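Local coordinates for Baccell_00875 (Bacteroides cellulosilyticus DSM 14838, PDB 5NO8), which probably acts as a polysaccharide lyase that removes L-rhamnose caps linked to glucuronic acid on complex arabinogalactan proteins, at residues 167-176 with 189-200; 346-354 with 411-421. All coordinates share one frame; numbering follows the deposited sequence.

Contact 1: residues 167-176 with 189-200; sequences IWKGGSAAYV and GLVVTDGAIRNY
Ile167 lays its CD1 methyl on the Tyr200 ring in a CH-pi contact, 3.7 Å from the centroid and almost on the ring normal, while its CG2, anti to the backbone N, meets Tyr200 CD1 at 3.6 Å. Strands 163-168, 175-180 and 187-194 lie in one antiparallel sheet, the last two as a hairpin; beyond Asp194 the chain crosses to strand 199-203 of another sheet. A lysine in place of Tyr200 would probably leave the Ile167 methyls without the ring they lie on and Asp608 without the hydroxyl it now bonds. Farther along, the Ala174 methyl touches two branched side chains, 3.7 Å from Ile197 CB and 3.9 Å from Val192 CG2.

The hairpin pairing is plain at Val176 and Leu190, a hydrogen-bonded pair joined by two N-H...O bonds. Past Ala174 the register shifts by two, and Gly171 and Ile197 form a separate single bridge. There Gly171 O is gripped by two donors, Ile197 N and Ala174 N, which arrive from opposite faces of its carbonyl plane. The positive phi of Gly171, 65°, suits its place in the type II' turn from Gly170 to Ala173.

At the polar edge Lys169 and Asn199 run side by side. The lysine chain, extended beyond CG, carries its ammonium past the amide, and one water joins them, lying 2.8 Å from Lys169 NZ and 2.6 Å from Asn199 OD1.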
loop_
_atom_site.group_PDB
_atom_site.type_symbol
_atom_site.label_atom_id
_atom_site.label_comp_id
_atom_site.label_asym_id
_atom_site.label_seq_id
_atom_site.Cartn_x
_atom_site.Cartn_y
_atom_site.Cartn_z
ATOM N N ILE A 167 6.088 -7.883 2.950
ATOM C CA ILE A 167 7.518 -7.906 3.264
ATOM C C ILE A 167 7.753 -7.071 4.514
ATOM O O ILE A 167 7.271 -5.945 4.577
ATOM C CB ILE A 167 8.337 -7.313 2.117
ATOM C CG1 ILE A 167 8.022 -8.042 0.807
ATOM C CG2 ILE A 167 9.836 -7.397 2.429
ATOM C CD1 ILE A 167 8.517 -7.285 -0.399
ATOM N N TRP A 168 8.461 -7.628 5.488
ATOM C CA TRP A 168 8.901 -6.860 6.649
ATOM C C TRP A 168 10.403 -6.876 6.738
ATOM O O TRP A 168 11.013 -7.947 6.985
ATOM C CB TRP A 168 8.281 -7.322 7.955
ATOM C CG TRP A 168 8.719 -6.486 9.115
ATOM C CD1 TRP A 168 9.160 -6.941 10.324
ATOM C CD2 TRP A 168 8.809 -5.049 9.168
ATOM N NE1 TRP A 168 9.519 -5.886 11.111
ATOM C CE2 TRP A 168 9.293 -4.717 10.449
ATOM C CE3 TRP A 168 8.488 -4.012 8.274
ATOM C CZ2 TRP A 168 9.493 -3.391 10.867
ATOM C CZ3 TRP A 168 8.719 -2.695 8.678
ATOM C CH2 TRP A 168 9.207 -2.408 9.980
ATOM N N LYS A 169 10.982 -5.686 6.574
ATOM C CA LYS A 169 12.423 -5.480 6.667
ATOM C C LYS A 169 12.896 -5.403 8.124
ATOM O O LYS A 169 13.594 -4.476 8.529
ATOM C CB LYS A 169 12.838 -4.220 5.867
ATOM C CG LYS A 169 12.240 -2.916 6.374
ATOM C CD LYS A 169 12.661 -1.708 5.533
ATOM C CE LYS A 169 12.156 -0.438 6.216
ATOM N NZ LYS A 169 12.493 0.789 5.477
ATOM N N GLY A 170 12.557 -6.411 8.906
ATOM C CA GLY A 170 12.753 -6.371 10.355
ATOM C C GLY A 170 14.073 -6.888 10.867
ATOM O O GLY A 170 14.136 -7.391 12.002
ATOM N N GLY A 171 15.130 -6.779 10.073
ATOM C CA GLY A 171 16.471 -7.154 10.551
ATOM C C GLY A 171 16.541 -8.648 10.839
ATOM O O GLY A 171 16.244 -9.469 9.957
ATOM N N SER A 172 16.912 -9.001 12.075
ATOM C CA SER A 172 16.991 -10.405 12.494
ATOM C C SER A 172 15.637 -11.071 12.526
ATOM O O SER A 172 15.576 -12.295 12.479
ATOM C CB SER A 172 17.650 -10.564 13.871
ATOM O OG SER A 172 18.893 -9.879 13.933
ATOM N N ALA A 173 14.571 -10.271 12.629
ATOM C CA ALA A 173 13.201 -10.775 12.689
ATOM C C ALA A 173 12.433 -10.417 11.435
ATOM O O ALA A 173 11.202 -10.282 11.452
ATOM C CB ALA A 173 12.515 -10.208 13.904
ATOM N N ALA A 174 13.159 -10.285 10.322
ATOM C CA ALA A 174 12.528 -10.044 9.047
ATOM C C ALA A 174 11.694 -11.256 8.610
ATOM O O ALA A 174 11.937 -12.373 9.019
ATOM C CB ALA A 174 13.578 -9.729 8.002
ATOM N N TYR A 175 10.706 -11.000 7.758
ATOM C CA TYR A 175 9.859 -12.037 7.232
ATOM C C TYR A 175 9.171 -11.599 5.948
ATOM O O TYR A 175 9.149 -10.433 5.591
ATOM C CB TYR A 175 8.824 -12.488 8.276
ATOM C CG TYR A 175 7.810 -11.447 8.683
ATOM C CD1 TYR A 175 6.767 -11.065 7.834
ATOM C CD2 TYR A 175 7.901 -10.824 9.917
ATOM C CE1 TYR A 175 5.853 -10.113 8.212
ATOM C CE2 TYR A 175 6.971 -9.899 10.312
ATOM C CZ TYR A 175 5.947 -9.554 9.453
ATOM O OH TYR A 175 5.054 -8.591 9.820
ATOM N N VAL A 176 8.583 -12.582 5.275
ATOM C CA VAL A 176 7.623 -12.354 4.217
ATOM C C VAL A 176 6.405 -13.252 4.477
ATOM O O VAL A 176 6.537 -14.458 4.722
ATOM C CB VAL A 176 8.177 -12.628 2.804
ATOM C CG1 VAL A 176 7.121 -12.294 1.776
ATOM C CG2 VAL A 176 9.450 -11.831 2.504
ATOM N N GLY A 189 4.974 -18.556 4.019
ATOM C CA GLY A 189 5.756 -17.696 4.878
ATOM C C GLY A 189 7.235 -17.901 4.655
ATOM O O GLY A 189 7.671 -18.995 4.267
ATOM N N LEU A 190 7.996 -16.841 4.920
ATOM C CA LEU A 190 9.448 -16.882 4.941
ATOM C C LEU A 190 9.826 -16.177 6.225
ATOM O O LEU A 190 9.424 -15.027 6.416
ATOM C CB LEU A 190 10.041 -16.147 3.739
ATOM C CG LEU A 190 11.578 -16.079 3.640
ATOM C CD1 LEU A 190 12.001 -15.831 2.198
ATOM C CD2 LEU A 190 12.179 -14.980 4.531
ATOM N N VAL A 191 10.564 -16.873 7.089
ATOM C CA VAL A 191 11.000 -16.345 8.367
ATOM C C VAL A 191 12.512 -16.426 8.427
ATOM O O VAL A 191 13.081 -17.523 8.288
ATOM C CB VAL A 191 10.357 -17.106 9.529
ATOM C CG1 VAL A 191 11.022 -16.783 10.872
ATOM C CG2 VAL A 191 8.881 -16.760 9.582
ATOM N N VAL A 192 13.148 -15.276 8.639
ATOM C CA VAL A 192 14.617 -15.238 8.808
ATOM C C VAL A 192 14.974 -15.788 10.187
ATOM O O VAL A 192 14.454 -15.364 11.242
ATOM C CB VAL A 192 15.181 -13.807 8.619
ATOM C CG1 VAL A 192 16.661 -13.705 9.029
ATOM C CG2 VAL A 192 14.934 -13.328 7.212
ATOM N N THR A 193 15.895 -16.747 10.192
ATOM C CA THR A 193 16.348 -17.388 11.426
ATOM C C THR A 193 17.814 -17.217 11.739
ATOM O O THR A 193 18.203 -17.495 12.850
ATOM C CB THR A 193 16.021 -18.895 11.392
ATOM O OG1 THR A 193 16.509 -19.489 10.171
ATOM C CG2 THR A 193 14.506 -19.072 11.455
ATOM N N ASP A 194 18.629 -16.756 10.797
ATOM C CA ASP A 194 19.985 -16.367 11.106
ATOM C C ASP A 194 20.331 -15.220 10.163
ATOM O O ASP A 194 19.852 -15.181 9.042
ATOM C CB ASP A 194 20.953 -17.558 10.946
ATOM C CG ASP A 194 22.320 -17.295 11.568
ATOM O OD1 ASP A 194 22.440 -16.458 12.498
ATOM O OD2 ASP A 194 23.297 -17.945 11.150
ATOM N N GLY A 195 21.147 -14.284 10.632
ATOM C CA GLY A 195 21.444 -13.062 9.879
ATOM C C GLY A 195 20.240 -12.131 9.861
ATOM O O GLY A 195 19.399 -12.179 10.767
ATOM N N ALA A 196 20.172 -11.275 8.856
ATOM C CA ALA A 196 19.187 -10.196 8.823
ATOM C C ALA A 196 18.844 -9.756 7.417
ATOM O O ALA A 196 19.649 -9.905 6.490
ATOM C CB ALA A 196 19.692 -9.012 9.627
ATOM N N ILE A 197 17.645 -9.205 7.277
ATOM C CA ILE A 197 17.239 -8.515 6.058
ATOM C C ILE A 197 16.908 -7.084 6.473
ATOM O O ILE A 197 16.068 -6.851 7.355
ATOM C CB ILE A 197 16.048 -9.196 5.356
ATOM C CG1 ILE A 197 16.433 -10.572 4.821
ATOM C CG2 ILE A 197 15.480 -8.330 4.221
ATOM C CD1 ILE A 197 17.545 -10.564 3.792
ATOM N N ARG A 198 17.596 -6.131 5.855
ATOM C CA ARG A 198 17.478 -4.719 6.216
ATOM C C ARG A 198 16.530 -3.911 5.340
ATOM O O ARG A 198 16.108 -2.830 5.718
ATOM C CB ARG A 198 18.844 -4.044 6.241
ATOM C CG ARG A 198 19.432 -3.864 4.860
ATOM C CD ARG A 198 20.416 -2.724 4.685
ATOM N NE ARG A 198 21.040 -2.891 3.352
ATOM C CZ ARG A 198 20.667 -2.288 2.214
ATOM N NH1 ARG A 198 19.679 -1.390 2.176
ATOM N NH2 ARG A 198 21.317 -2.573 1.065
ATOM N N ASN A 199 16.261 -4.388 4.127
ATOM C CA ASN A 199 15.388 -3.677 3.210
ATOM C C ASN A 199 15.068 -4.578 2.031
ATOM O O ASN A 199 15.413 -5.752 2.034
ATOM C CB ASN A 199 16.061 -2.378 2.709
ATOM C CG ASN A 199 15.071 -1.239 2.604
ATOM O OD1 ASN A 199 13.975 -1.442 2.122
ATOM N ND2 ASN A 199 15.455 -0.039 3.092
ATOM N N TYR A 200 14.352 -4.054 1.059
ATOM C CA TYR A 200 14.181 -4.762 -0.195
ATOM C C TYR A 200 14.200 -3.802 -1.373
ATOM O O TYR A 200 13.999 -2.610 -1.225
ATOM C CB TYR A 200 12.912 -5.611 -0.197
ATOM C CG TYR A 200 11.616 -4.817 -0.235
ATOM C CD1 TYR A 200 11.068 -4.319 0.933
ATOM C CD2 TYR A 200 10.948 -4.572 -1.438
ATOM C CE1 TYR A 200 9.880 -3.627 0.925
ATOM C CE2 TYR A 200 9.743 -3.865 -1.466
ATOM C CZ TYR A 200 9.233 -3.373 -0.275
ATOM O OH TYR A 200 8.048 -2.668 -0.224
HETATM O O HOH W 1 12.122 0.336 2.737
HETATM O O HOH W 2 15.656 -2.211 8.316
HETATM O O HOH W 3 18.095 -13.824 12.536
HETATM O O HOH W 4 21.191 -11.112 13.295
HETATM O O HOH W 5 12.254 -13.639 11.486
#

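Contact 2: residues 346-354 with 411-421; sequences VDFIRTRQQ and DPELKQSLLRY
Two helices of the helical region that follows the beta domains, 338-352 and 412-429, pack here through Arg350, Glu413 and Leu414, with segment axes 10.8 Å apart at closest and crossing at 52°. The wide spacing is bridged by long side chains. Arg350 sends CG away from its backbone N (chi1 -175°) and then bends at chi3, which turns the guanidinium flat against the other helix. Glu413 CB sits over the centre of one face, and Thr351 CG2 lies over the opposite face nearer the rim, so the group is sandwiched between aliphatic carbons. Its aliphatic part rests on backbone as well, Arg350 CD lying 3.5 Å from Glu413 O. The Glu413 carboxylate bends away, its plane 72° from that of the guanidinium, and Arg350 NE is buried without a polar partner.

Toward the interior Val346 and Leu414 cross at about a right angle, with Val346 CG1 lying 3.6 Å from Leu414 CD2. One turn on from Arg350, past the end of the helix, the extended Gln354 side chain reaches Ser417 and Arg420. Ser417 OG is hydrogen-bonded to Tyr366, whereas Arg420 forms a salt bridge with Asp363 and bonds Asn356. At the other end, the carboxylates of Asp347 and Asp411 approach each other, and Arg350 nearby probably eases their repulsion. Asp411 is the N-cap of helix 412-429: its OD1 accepts from Glu413 N at 3.0 Å, met from above the carboxylate plane.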
loop_
_atom_site.group_PDB
_atom_site.type_symbol
_atom_site.label_atom_id
_atom_site.label_comp_id
_atom_site.label_asym_id
_atom_site.label_seq_id
_atom_site.Cartn_x
_atom_site.Cartn_y
_atom_site.Cartn_z
ATOM N N VAL A 346 -5.587 22.179 5.015
ATOM C CA VAL A 346 -6.722 22.871 4.426
ATOM C C VAL A 346 -6.353 24.303 4.055
ATOM O O VAL A 346 -6.669 24.744 2.966
ATOM C CB VAL A 346 -7.938 22.748 5.363
ATOM C CG1 VAL A 346 -9.026 23.755 5.058
ATOM C CG2 VAL A 346 -8.472 21.321 5.283
ATOM N N ASP A 347 -5.698 25.029 4.973
ATOM C CA ASP A 347 -5.252 26.393 4.691
ATOM C C ASP A 347 -4.266 26.460 3.544
ATOM O O ASP A 347 -4.328 27.370 2.752
ATOM C CB ASP A 347 -4.652 27.057 5.929
ATOM C CG ASP A 347 -5.710 27.358 7.016
ATOM O OD1 ASP A 347 -6.932 27.413 6.720
ATOM O OD2 ASP A 347 -5.302 27.567 8.185
ATOM N N PHE A 348 -3.377 25.469 3.437
ATOM C CA PHE A 348 -2.441 25.405 2.313
ATOM C C PHE A 348 -3.169 25.215 0.983
ATOM O O PHE A 348 -2.808 25.865 -0.012
ATOM C CB PHE A 348 -1.410 24.290 2.516
ATOM C CG PHE A 348 -0.203 24.425 1.638
ATOM C CD1 PHE A 348 -0.227 23.944 0.330
ATOM C CD2 PHE A 348 0.970 24.991 2.107
ATOM C CE1 PHE A 348 0.868 24.078 -0.505
ATOM C CE2 PHE A 348 2.083 25.118 1.273
ATOM C CZ PHE A 348 2.030 24.674 -0.035
ATOM N N ILE A 349 -4.151 24.317 0.957
ATOM C CA ILE A 349 -4.920 24.060 -0.256
ATOM C C ILE A 349 -5.577 25.367 -0.725
ATOM O O ILE A 349 -5.421 25.780 -1.888
ATOM C CB ILE A 349 -5.972 22.978 -0.062
ATOM C CG1 ILE A 349 -5.299 21.612 0.109
ATOM C CG2 ILE A 349 -6.927 22.932 -1.264
ATOM C CD1 ILE A 349 -6.182 20.537 0.672
ATOM N N ARG A 350 -6.250 26.037 0.203
ATOM C CA ARG A 350 -6.911 27.292 -0.131
ATOM C C ARG A 350 -5.946 28.386 -0.562
ATOM O O ARG A 350 -6.174 29.053 -1.580
ATOM C CB ARG A 350 -7.775 27.785 1.037
ATOM C CG ARG A 350 -8.580 29.042 0.692
ATOM C CD ARG A 350 -9.445 29.493 1.844
ATOM N NE ARG A 350 -8.692 29.932 3.014
ATOM C CZ ARG A 350 -8.031 31.090 3.133
ATOM N NH1 ARG A 350 -7.962 31.984 2.146
ATOM N NH2 ARG A 350 -7.418 31.361 4.273
ATOM N N THR A 351 -4.881 28.596 0.192
ATOM C CA THR A 351 -3.994 29.736 -0.046
ATOM C C THR A 351 -2.915 29.555 -1.112
ATOM O O THR A 351 -2.366 30.534 -1.576
ATOM C CB THR A 351 -3.335 30.227 1.249
ATOM O OG1 THR A 351 -2.454 29.230 1.784
ATOM C CG2 THR A 351 -4.410 30.617 2.249
ATOM N N ARG A 352 -2.606 28.308 -1.475
ATOM C CA ARG A 352 -1.520 27.997 -2.415
ATOM C C ARG A 352 -1.960 27.140 -3.597
ATOM O O ARG A 352 -1.333 27.216 -4.646
ATOM C CB ARG A 352 -0.352 27.273 -1.700
ATOM C CG ARG A 352 0.272 28.010 -0.520
ATOM C CD ARG A 352 0.885 29.350 -0.926
ATOM N NE ARG A 352 2.113 29.230 -1.718
ATOM C CZ ARG A 352 2.244 29.389 -3.050
ATOM N NH1 ARG A 352 1.211 29.642 -3.861
ATOM N NH2 ARG A 352 3.451 29.273 -3.601
ATOM N N GLN A 353 -2.993 26.314 -3.451
ATOM C CA GLN A 353 -3.324 25.350 -4.510
ATOM C C GLN A 353 -4.622 25.665 -5.256
ATOM O O GLN A 353 -5.022 24.887 -6.113
ATOM C CB GLN A 353 -3.350 23.912 -3.965
ATOM C CG GLN A 353 -2.046 23.504 -3.275
ATOM C CD GLN A 353 -1.851 22.006 -3.096
ATOM O OE1 GLN A 353 -1.216 21.588 -2.117
ATOM N NE2 GLN A 353 -2.327 21.191 -4.061
ATOM N N GLN A 354 -5.280 26.781 -4.945
ATOM C CA GLN A 354 -6.437 27.224 -5.735
ATOM C C GLN A 354 -5.979 28.271 -6.757
ATOM O O GLN A 354 -5.343 29.257 -6.411
ATOM C CB GLN A 354 -7.575 27.770 -4.860
ATOM C CG GLN A 354 -8.878 28.007 -5.659
ATOM C CD GLN A 354 -10.096 28.267 -4.800
ATOM O OE1 GLN A 354 -11.228 27.836 -5.123
ATOM N NE2 GLN A 354 -9.878 28.905 -3.661
ATOM N N ASP A 411 -15.459 27.969 8.797
ATOM C CA ASP A 411 -14.567 29.007 8.286
ATOM C C ASP A 411 -15.147 29.649 7.009
ATOM O O ASP A 411 -15.246 28.994 5.963
ATOM C CB ASP A 411 -13.197 28.366 8.005
ATOM C CG ASP A 411 -12.155 29.326 7.523
ATOM O OD1 ASP A 411 -12.459 30.516 7.291
ATOM O OD2 ASP A 411 -10.995 28.860 7.346
ATOM N N PRO A 412 -15.502 30.940 7.078
ATOM C CA PRO A 412 -16.113 31.604 5.922
ATOM C C PRO A 412 -15.209 31.676 4.695
ATOM O O PRO A 412 -15.718 31.656 3.579
ATOM C CB PRO A 412 -16.427 33.021 6.439
ATOM C CG PRO A 412 -16.280 32.945 7.921
ATOM C CD PRO A 412 -15.282 31.881 8.198
ATOM N N GLU A 413 -13.893 31.713 4.893
ATOM C CA GLU A 413 -12.947 31.711 3.774
ATOM C C GLU A 413 -13.023 30.406 2.994
ATOM O O GLU A 413 -12.862 30.419 1.769
ATOM C CB GLU A 413 -11.502 31.929 4.237
ATOM C CG GLU A 413 -11.135 33.375 4.460
ATOM C CD GLU A 413 -11.905 33.990 5.588
ATOM O OE1 GLU A 413 -11.808 33.493 6.743
ATOM O OE2 GLU A 413 -12.618 34.971 5.314
ATOM N N LEU A 414 -13.224 29.285 3.697
ATOM C CA LEU A 414 -13.447 28.003 3.034
ATOM C C LEU A 414 -14.727 28.027 2.212
ATOM O O LEU A 414 -14.742 27.534 1.082
ATOM C CB LEU A 414 -13.519 26.842 4.030
ATOM C CG LEU A 414 -12.241 26.525 4.815
ATOM C CD1 LEU A 414 -12.407 25.244 5.615
ATOM C CD2 LEU A 414 -11.045 26.426 3.873
ATOM N N LYS A 415 -15.814 28.530 2.801
ATOM C CA LYS A 415 -17.085 28.599 2.083
ATOM C C LYS A 415 -16.919 29.380 0.791
ATOM O O LYS A 415 -17.385 28.931 -0.250
ATOM C CB LYS A 415 -18.190 29.224 2.936
ATOM C CG LYS A 415 -19.527 29.296 2.226
ATOM C CD LYS A 415 -20.667 29.391 3.222
ATOM C CE LYS A 415 -21.983 29.624 2.496
ATOM N NZ LYS A 415 -23.081 29.803 3.480
ATOM N N GLN A 416 -16.252 30.530 0.851
ATOM C CA GLN A 416 -16.065 31.371 -0.345
ATOM C C GLN A 416 -15.188 30.697 -1.381
ATOM O O GLN A 416 -15.467 30.749 -2.572
ATOM C CB GLN A 416 -15.512 32.763 0.007
ATOM C CG GLN A 416 -16.559 33.684 0.632
ATOM C CD GLN A 416 -17.914 33.622 -0.090
ATOM O OE1 GLN A 416 -17.991 33.874 -1.302
ATOM N NE2 GLN A 416 -18.974 33.224 0.637
ATOM N N SER A 417 -14.154 30.017 -0.910
ATOM C CA SER A 417 -13.302 29.242 -1.791
ATOM C C SER A 417 -14.090 28.119 -2.491
ATOM O O SER A 417 -13.924 27.909 -3.698
ATOM C CB SER A 417 -12.116 28.674 -0.980
ATOM O OG SER A 417 -11.361 27.744 -1.733
ATOM N N LEU A 418 -14.911 27.406 -1.723
ATOM C CA LEU A 418 -15.698 26.291 -2.196
ATOM C C LEU A 418 -16.784 26.698 -3.193
ATOM O O LEU A 418 -17.029 25.965 -4.158
ATOM C CB LEU A 418 -16.342 25.533 -1.059
ATOM C CG LEU A 418 -15.373 24.652 -0.256
ATOM C CD1 LEU A 418 -16.004 24.309 1.072
ATOM C CD2 LEU A 418 -15.025 23.376 -1.039
ATOM N N LEU A 419 -17.433 27.838 -2.963
ATOM C CA LEU A 419 -18.433 28.335 -3.938
ATOM C C LEU A 419 -17.790 28.575 -5.289
ATOM O O LEU A 419 -18.374 28.252 -6.324
ATOM C CB LEU A 419 -19.163 29.585 -3.414
ATOM C CG LEU A 419 -20.107 29.253 -2.253
ATOM C CD1 LEU A 419 -20.458 30.520 -1.481
ATOM C CD2 LEU A 419 -21.380 28.547 -2.683
ATOM N N ARG A 420 -16.568 29.098 -5.281
ATOM C CA ARG A 420 -15.824 29.293 -6.496
ATOM C C ARG A 420 -15.423 27.993 -7.153
ATOM O O ARG A 420 -15.469 27.876 -8.387
ATOM C CB ARG A 420 -14.583 30.121 -6.250
ATOM C CG ARG A 420 -14.890 31.575 -5.990
ATOM C CD ARG A 420 -13.636 32.331 -5.638
ATOM N NE ARG A 420 -12.616 32.199 -6.669
ATOM C CZ ARG A 420 -11.329 31.897 -6.477
ATOM N NH1 ARG A 420 -10.810 31.717 -5.252
ATOM N NH2 ARG A 420 -10.522 31.798 -7.537
ATOM N N TYR A 421 -15.003 27.027 -6.339
ATOM C CA TYR A 421 -14.637 25.735 -6.878
ATOM C C TYR A 421 -15.809 25.046 -7.541
ATOM O O TYR A 421 -15.700 24.580 -8.688
ATOM C CB TYR A 421 -14.098 24.811 -5.776
ATOM C CG TYR A 421 -13.595 23.510 -6.324
ATOM C CD1 TYR A 421 -12.645 23.495 -7.349
ATOM C CD2 TYR A 421 -14.023 22.307 -5.820
ATOM C CE1 TYR A 421 -12.159 22.310 -7.856
ATOM C CE2 TYR A 421 -13.509 21.117 -6.304
ATOM C CZ TYR A 421 -12.589 21.134 -7.337
ATOM O OH TYR A 421 -12.089 19.943 -7.825
#

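Overall arrangement
The contacts lie on opposite sides of the chain's centre, with centres about 46 Å apart and nearest atoms about 26 Å apart, and they share no helix or strand. Contact 1 is mostly buried and closes early in the sequence, within the beta-rich part; contact 2 comes later, is only partly buried and joins two helices farther from the centre. Their chemistry follows this placing. Segments 167-176 and 189-200 are tied by main-chain hydrogen bonds and bridging waters, with apolar side chains and one aromatic ring filling in. Segments 346-354 and 411-421 meet mainly through side chains, with no clear hydrogen bond between them; a stacked guanidinium, a neutral amide and a few branched apolar groups make up most of the interface.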